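Local coordinates for putative fructosamine-3-kinase (Thermobifida fusca YX, PDB 3F7W), which probably acts as a kinase of the fructosamine kinase family, whose members share the protein-kinase-like fold, though its own substrate has not been established, at residues E94-F105 with V200-V209. Residues are numbered along the deposited sequence; the frame is centred on the assembly and turned at random.
Sequences ERPPTPEAAERF and VLWQDDGAVV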
ATOM      1  N   GLU A  94       0.994  18.770   2.824  1.00 36.75           N
ATOM      2  CA  GLU A  94      -0.226  18.257   3.436  1.00 37.51           C
ATOM      3  C   GLU A  94      -1.088  19.393   3.968  1.00 34.46           C
ATOM      4  O   GLU A  94      -0.594  20.480   4.318  1.00 34.15           O
ATOM      5  CB  GLU A  94       0.088  17.342   4.610  1.00 37.55           C
ATOM      6  CG  GLU A  94       0.860  16.122   4.266  1.00 44.64           C
ATOM      7  CD  GLU A  94       1.194  15.309   5.494  1.00 47.92           C
ATOM      8  OE1 GLU A  94       0.248  14.853   6.188  1.00 44.93           O
ATOM      9  OE2 GLU A  94       2.401  15.108   5.740  1.00 52.33           O
ATOM     10  N   ARG A  95      -2.372  19.104   4.038  1.00 31.57           N
ATOM     11  CA  ARG A  95      -3.386  20.012   4.520  1.00 30.38           C
ATOM     12  C   ARG A  95      -4.206  19.235   5.525  1.00 31.74           C
ATOM     13  O   ARG A  95      -4.223  18.004   5.481  1.00 31.56           O
ATOM     14  CB  ARG A  95      -4.282  20.447   3.373  1.00 30.83           C
ATOM     15  CG  ARG A  95      -3.575  21.206   2.266  1.00 33.07           C
ATOM     16  CD  ARG A  95      -3.164  22.616   2.704  1.00 36.97           C
ATOM     17  NE  ARG A  95      -4.353  23.449   2.927  1.00 40.97           N
ATOM     18  CZ  ARG A  95      -4.631  24.155   4.029  1.00 47.25           C
ATOM     19  NH1 ARG A  95      -3.792  24.232   5.065  1.00 49.62           N
ATOM     20  NH2 ARG A  95      -5.771  24.832   4.077  1.00 46.75           N
ATOM     21  N   PRO A  96      -4.868  19.936   6.456  1.00 33.11           N
ATOM     22  CA  PRO A  96      -5.768  19.239   7.354  1.00 31.74           C
ATOM     23  C   PRO A  96      -6.895  18.541   6.588  1.00 31.84           C
ATOM     24  O   PRO A  96      -7.313  19.031   5.542  1.00 30.32           O
ATOM     25  CB  PRO A  96      -6.322  20.360   8.246  1.00 33.34           C
ATOM     26  CG  PRO A  96      -5.298  21.441   8.166  1.00 33.07           C
ATOM     27  CD  PRO A  96      -4.792  21.373   6.765  1.00 33.59           C
ATOM     28  N   PRO A  97      -7.359  17.384   7.097  1.00 31.42           N
ATOM     29  CA  PRO A  97      -8.482  16.687   6.470  1.00 29.58           C
ATOM     30  C   PRO A  97      -9.746  17.506   6.559  1.00 29.63           C
ATOM     31  O   PRO A  97      -9.958  18.203   7.551  1.00 29.14           O
ATOM     32  CB  PRO A  97      -8.634  15.392   7.296  1.00 30.60           C
ATOM     33  CG  PRO A  97      -7.450  15.311   8.195  1.00 34.92           C
ATOM     34  CD  PRO A  97      -6.834  16.678   8.286  1.00 32.32           C
ATOM     35  N   THR A  98     -10.563  17.438   5.521  1.00 29.52           N
ATOM     36  CA  THR A  98     -11.862  18.094   5.475  1.00 28.72           C
ATOM     37  C   THR A  98     -12.876  17.134   4.875  1.00 30.56           C
ATOM     38  O   THR A  98     -12.515  16.265   4.080  1.00 26.35           O
ATOM     39  CB  THR A  98     -11.826  19.371   4.625  1.00 29.72           C
ATOM     40  OG1 THR A  98     -11.371  19.061   3.299  1.00 29.61           O
ATOM     41  CG2 THR A  98     -10.907  20.446   5.250  1.00 28.16           C
ATOM     42  N   PRO A  99     -14.159  17.292   5.229  1.00 29.31           N
ATOM     43  CA  PRO A  99     -15.189  16.431   4.636  1.00 29.98           C
ATOM     44  C   PRO A  99     -15.311  16.596   3.101  1.00 28.97           C
ATOM     45  O   PRO A  99     -15.563  15.633   2.408  1.00 31.14           O
ATOM     46  CB  PRO A  99     -16.481  16.861   5.371  1.00 31.81           C
ATOM     47  CG  PRO A  99     -16.190  18.202   5.944  1.00 33.31           C
ATOM     48  CD  PRO A  99     -14.721  18.273   6.186  1.00 31.72           C
ATOM     49  N   GLU A 100     -15.051  17.794   2.586  1.00 29.16           N
ATOM     50  CA  GLU A 100     -15.067  18.045   1.146  1.00 30.16           C
ATOM     51  C   GLU A 100     -13.983  17.250   0.411  1.00 29.30           C
ATOM     52  O   GLU A 100     -14.224  16.666  -0.652  1.00 29.90           O
ATOM     53  CB  GLU A 100     -14.852  19.534   0.881  1.00 32.17           C
ATOM     54  CG  GLU A 100     -15.968  20.465   1.398  1.00 38.67           C
ATOM     55  CD  GLU A 100     -15.986  20.738   2.921  1.00 44.67           C
ATOM     56  OE1 GLU A 100     -14.946  20.673   3.631  1.00 36.45           O
ATOM     57  OE2 GLU A 100     -17.095  21.052   3.406  1.00 55.83           O
ATOM     58  N   ALA A 101     -12.789  17.253   0.981  1.00 27.61           N
ATOM     59  CA  ALA A 101     -11.664  16.495   0.428  1.00 28.41           C
ATOM     60  C   ALA A 101     -11.954  14.996   0.523  1.00 28.19           C
ATOM     61  O   ALA A 101     -11.571  14.229  -0.345  1.00 27.10           O
ATOM     62  CB  ALA A 101     -10.382  16.840   1.202  1.00 25.00           C
ATOM     63  N   ALA A 102     -12.615  14.588   1.603  1.00 25.83           N
ATOM     64  CA  ALA A 102     -12.930  13.183   1.826  1.00 25.73           C
ATOM     65  C   ALA A 102     -13.854  12.638   0.744  1.00 26.35           C
ATOM     66  O   ALA A 102     -13.621  11.538   0.212  1.00 26.97           O
ATOM     67  CB  ALA A 102     -13.543  12.955   3.212  1.00 23.79           C
ATOM     68  N   GLU A 103     -14.902  13.385   0.429  1.00 27.13           N
ATOM     69  CA  GLU A 103     -15.799  12.982  -0.658  1.00 30.36           C
ATOM     70  C   GLU A 103     -15.049  12.879  -1.981  1.00 29.18           C
ATOM     71  O   GLU A 103     -15.214  11.916  -2.750  1.00 28.03           O
ATOM     72  CB  GLU A 103     -16.945  13.974  -0.791  1.00 32.17           C
ATOM     73  CG  GLU A 103     -17.809  14.072   0.442  1.00 40.17           C
ATOM     74  CD  GLU A 103     -18.873  15.152   0.294  1.00 41.59           C
ATOM     75  OE1 GLU A 103     -19.263  15.426  -0.867  1.00 54.33           O
ATOM     76  OE2 GLU A 103     -19.300  15.717   1.332  1.00 58.93           O
ATOM     77  N   ARG A 104     -14.169  13.840  -2.231  1.00 27.97           N
ATOM     78  CA  ARG A 104     -13.439  13.849  -3.486  1.00 28.79           C
ATOM     79  C   ARG A 104     -12.458  12.662  -3.532  1.00 27.40           C
ATOM     80  O   ARG A 104     -12.328  11.994  -4.558  1.00 26.98           O
ATOM     81  CB  ARG A 104     -12.734  15.185  -3.663  1.00 28.66           C
ATOM     82  CG  ARG A 104     -13.730  16.358  -3.870  1.00 33.90           C
ATOM     83  CD  ARG A 104     -12.997  17.658  -4.121  1.00 38.67           C
ATOM     84  NE  ARG A 104     -12.380  17.575  -5.438  1.00 49.89           N
ATOM     85  CZ  ARG A 104     -12.993  17.886  -6.578  1.00 60.39           C
ATOM     86  NH1 ARG A 104     -14.250  18.343  -6.581  1.00 57.40           N
ATOM     87  NH2 ARG A 104     -12.335  17.743  -7.728  1.00 60.59           N
ATOM     88  N   PHE A 105     -11.855  12.351  -2.394  1.00 25.37           N
ATOM     89  CA  PHE A 105     -10.904  11.235  -2.302  1.00 23.98           C
ATOM     90  C   PHE A 105     -11.593   9.896  -2.560  1.00 25.37           C
ATOM     91  O   PHE A 105     -11.032   9.024  -3.203  1.00 24.61           O
ATOM     92  CB  PHE A 105     -10.216  11.263  -0.953  1.00 26.42           C
ATOM     93  CG  PHE A 105      -9.189  10.190  -0.763  1.00 25.13           C
ATOM     94  CD1 PHE A 105      -8.243   9.916  -1.753  1.00 26.74           C
ATOM     95  CD2 PHE A 105      -9.188   9.412   0.395  1.00 27.64           C
ATOM     96  CE1 PHE A 105      -7.279   8.914  -1.546  1.00 25.11           C
ATOM     97  CE2 PHE A 105      -8.249   8.439   0.586  1.00 30.15           C
ATOM     98  CZ  PHE A 105      -7.297   8.175  -0.405  1.00 30.92           C
ATOM     99  N   VAL A 200      -1.947   8.374   3.408  1.00 23.93           N
ATOM    100  CA  VAL A 200      -2.921   9.321   2.838  1.00 25.32           C
ATOM    101  C   VAL A 200      -2.526  10.727   3.279  1.00 29.58           C
ATOM    102  O   VAL A 200      -2.528  11.059   4.481  1.00 29.39           O
ATOM    103  CB  VAL A 200      -4.370   8.963   3.264  1.00 25.18           C
ATOM    104  CG1 VAL A 200      -5.399   9.933   2.659  1.00 27.32           C
ATOM    105  CG2 VAL A 200      -4.655   7.505   2.865  1.00 26.92           C
ATOM    106  N   LEU A 201      -2.136  11.530   2.304  1.00 26.27           N
ATOM    107  CA  LEU A 201      -1.760  12.917   2.521  1.00 27.12           C
ATOM    108  C   LEU A 201      -2.881  13.808   2.019  1.00 27.90           C
ATOM    109  O   LEU A 201      -3.144  13.906   0.815  1.00 26.51           O
ATOM    110  CB  LEU A 201      -0.464  13.259   1.794  1.00 26.12           C
ATOM    111  CG  LEU A 201       0.750  12.400   2.152  1.00 30.49           C
ATOM    112  CD1 LEU A 201       1.993  13.010   1.535  1.00 33.82           C
ATOM    113  CD2 LEU A 201       0.911  12.255   3.649  1.00 36.11           C
ATOM    114  N   TRP A 202      -3.554  14.441   2.961  1.00 27.30           N
ATOM    115  CA  TRP A 202      -4.717  15.247   2.640  1.00 26.17           C
ATOM    116  C   TRP A 202      -4.336  16.543   1.906  1.00 27.88           C
ATOM    117  O   TRP A 202      -3.276  17.156   2.161  1.00 29.60           O
ATOM    118  CB  TRP A 202      -5.528  15.517   3.903  1.00 29.46           C
ATOM    119  CG  TRP A 202      -6.146  14.291   4.450  1.00 26.23           C
ATOM    120  CD1 TRP A 202      -5.570  13.388   5.290  1.00 31.29           C
ATOM    121  CD2 TRP A 202      -7.462  13.815   4.188  1.00 25.43           C
ATOM    122  NE1 TRP A 202      -6.456  12.378   5.579  1.00 28.73           N
ATOM    123  CE2 TRP A 202      -7.626  12.617   4.911  1.00 30.81           C
ATOM    124  CE3 TRP A 202      -8.523  14.292   3.418  1.00 29.60           C
ATOM    125  CZ2 TRP A 202      -8.806  11.884   4.889  1.00 31.37           C
ATOM    126  CZ3 TRP A 202      -9.707  13.556   3.391  1.00 35.31           C
ATOM    127  CH2 TRP A 202      -9.836  12.366   4.130  1.00 33.98           C
ATOM    128  N   GLN A 203      -5.213  16.907   0.978  1.00 27.93           N
ATOM    129  CA  GLN A 203      -5.129  18.117   0.174  1.00 28.99           C
ATOM    130  C   GLN A 203      -6.464  18.845   0.309  1.00 29.08           C
ATOM    131  O   GLN A 203      -7.392  18.327   0.921  1.00 28.16           O
ATOM    132  CB  GLN A 203      -4.891  17.725  -1.282  1.00 30.17           C
ATOM    133  CG  GLN A 203      -3.566  16.965  -1.506  1.00 32.94           C
ATOM    134  CD  GLN A 203      -2.365  17.860  -1.356  1.00 34.67           C
ATOM    135  OE1 GLN A 203      -1.826  18.328  -2.348  1.00 34.90           O
ATOM    136  NE2 GLN A 203      -1.940  18.114  -0.117  1.00 31.93           N
ATOM    137  N   ASP A 204      -6.554  20.054  -0.238  1.00 29.22           N
ATOM    138  CA  ASP A 204      -7.813  20.796  -0.212  1.00 29.97           C
ATOM    139  C   ASP A 204      -8.895  20.130  -1.045  1.00 30.96           C
ATOM    140  O   ASP A 204     -10.080  20.265  -0.746  1.00 32.87           O
ATOM    141  CB  ASP A 204      -7.593  22.221  -0.740  1.00 30.93           C
ATOM    142  CG  ASP A 204      -6.697  23.054   0.167  1.00 38.60           C
ATOM    143  OD1 ASP A 204      -6.781  22.913   1.412  1.00 41.24           O
ATOM    144  OD2 ASP A 204      -5.897  23.838  -0.388  1.00 47.94           O
ATOM    145  N   ASP A 205      -8.489  19.417  -2.087  1.00 31.09           N
ATOM    146  CA  ASP A 205      -9.412  18.937  -3.115  1.00 31.32           C
ATOM    147  C   ASP A 205      -9.434  17.413  -3.231  1.00 31.33           C
ATOM    148  O   ASP A 205      -9.850  16.879  -4.237  1.00 33.04           O
ATOM    149  CB  ASP A 205      -9.043  19.566  -4.473  1.00 34.12           C
ATOM    150  CG  ASP A 205      -7.636  19.203  -4.931  1.00 39.50           C
ATOM    151  OD1 ASP A 205      -6.824  18.692  -4.113  1.00 38.45           O
ATOM    152  OD2 ASP A 205      -7.330  19.444  -6.125  1.00 47.55           O
ATOM    153  N   GLY A 206      -9.027  16.712  -2.184  1.00 29.58           N
ATOM    154  CA  GLY A 206      -8.887  15.265  -2.225  1.00 28.15           C
ATOM    155  C   GLY A 206      -7.694  14.858  -1.403  1.00 27.36           C
ATOM    156  O   GLY A 206      -7.353  15.520  -0.431  1.00 27.77           O
ATOM    157  N   ALA A 207      -7.033  13.771  -1.790  1.00 29.06           N
ATOM    158  CA  ALA A 207      -5.838  13.324  -1.073  1.00 27.29           C
ATOM    159  C   ALA A 207      -4.853  12.662  -2.034  1.00 27.99           C
ATOM    160  O   ALA A 207      -5.212  12.251  -3.146  1.00 29.15           O
ATOM    161  CB  ALA A 207      -6.200  12.374   0.060  1.00 26.78           C
ATOM    162  N   VAL A 208      -3.620  12.578  -1.589  1.00 26.38           N
ATOM    163  CA  VAL A 208      -2.551  11.892  -2.307  1.00 26.48           C
ATOM    164  C   VAL A 208      -2.132  10.638  -1.514  1.00 27.86           C
ATOM    165  O   VAL A 208      -2.003  10.669  -0.277  1.00 31.46           O
ATOM    166  CB  VAL A 208      -1.337  12.831  -2.525  1.00 25.30           C
ATOM    167  CG1 VAL A 208      -0.120  12.085  -3.075  1.00 29.80           C
ATOM    168  CG2 VAL A 208      -1.753  14.017  -3.435  1.00 29.16           C
ATOM    169  N   VAL A 209      -1.922   9.545  -2.242  1.00 26.63           N
ATOM    170  CA  VAL A 209      -1.563   8.256  -1.638  1.00 27.15           C
ATOM    171  C   VAL A 209      -0.095   7.999  -1.906  1.00 27.70           C
ATOM    172  O   VAL A 209       0.382   8.177  -3.029  1.00 27.55           O
ATOM    173  CB  VAL A 209      -2.467   7.081  -2.137  1.00 27.17           C
ATOM    174  CG1 VAL A 209      -3.938   7.388  -1.841  1.00 27.61           C
ATOM    175  CG2 VAL A 209      -2.273   6.787  -3.637  1.00 26.99           C
TER
HETATM  176  O   HOH W   1      -2.356  14.628   5.677  1.00 36.28           O
HETATM  177  O   HOH W   2      -8.595  18.419   3.310  1.00 31.23           O
HETATM  178  O   HOH W   3     -10.922  21.265   1.589  1.00 35.19           O
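Pro-97 lays CB over one face of the Trp-202 indole, a CH-pi contact 3.8 Å from the centroid of the five-membered ring; Val-200 CG1 lies toward the rim of the opposite face. At the indole edge stand Ala-101 CB and Ala-102 N, alanines small enough to let the helix come close. A chi1 of -178° points the Phe-105 ring at the hairpin: Ala-207 CB sits over one face, while Val-209 CG1 meets the edge. Gly-206, in a backbone conformation suited to glycine, brings CA within 3.4 Å of Ala-101 O. Trp-202 O accepts from Arg-95 N (2.9 Å) and Gln-203 NE2, which arrive from opposite faces of its carbonyl plane. Arg-95, bent at chi2 and chi3, forms a salt bridge from NE to the syn side of Asp-204 OD1 (2.9 Å), guanidinium and carboxylate planes 75° apart. Arg-104 NE donates to Asp-205 O, which lies in the guanidinium plane. Thr-98 is the N-cap, its OG1 accepting from Ala-101 N. In this kinase-like fold, the chain following strand 86-90 thus packs on hairpin 200-209; Leu-201, touching Glu-94, lies about 4 Å from an unidentified ligand, consistent with the interlobe cleft. Rings and alanines pack inside; salt bridge, arginine-carbonyl bond and bridging waters hold the solvent side.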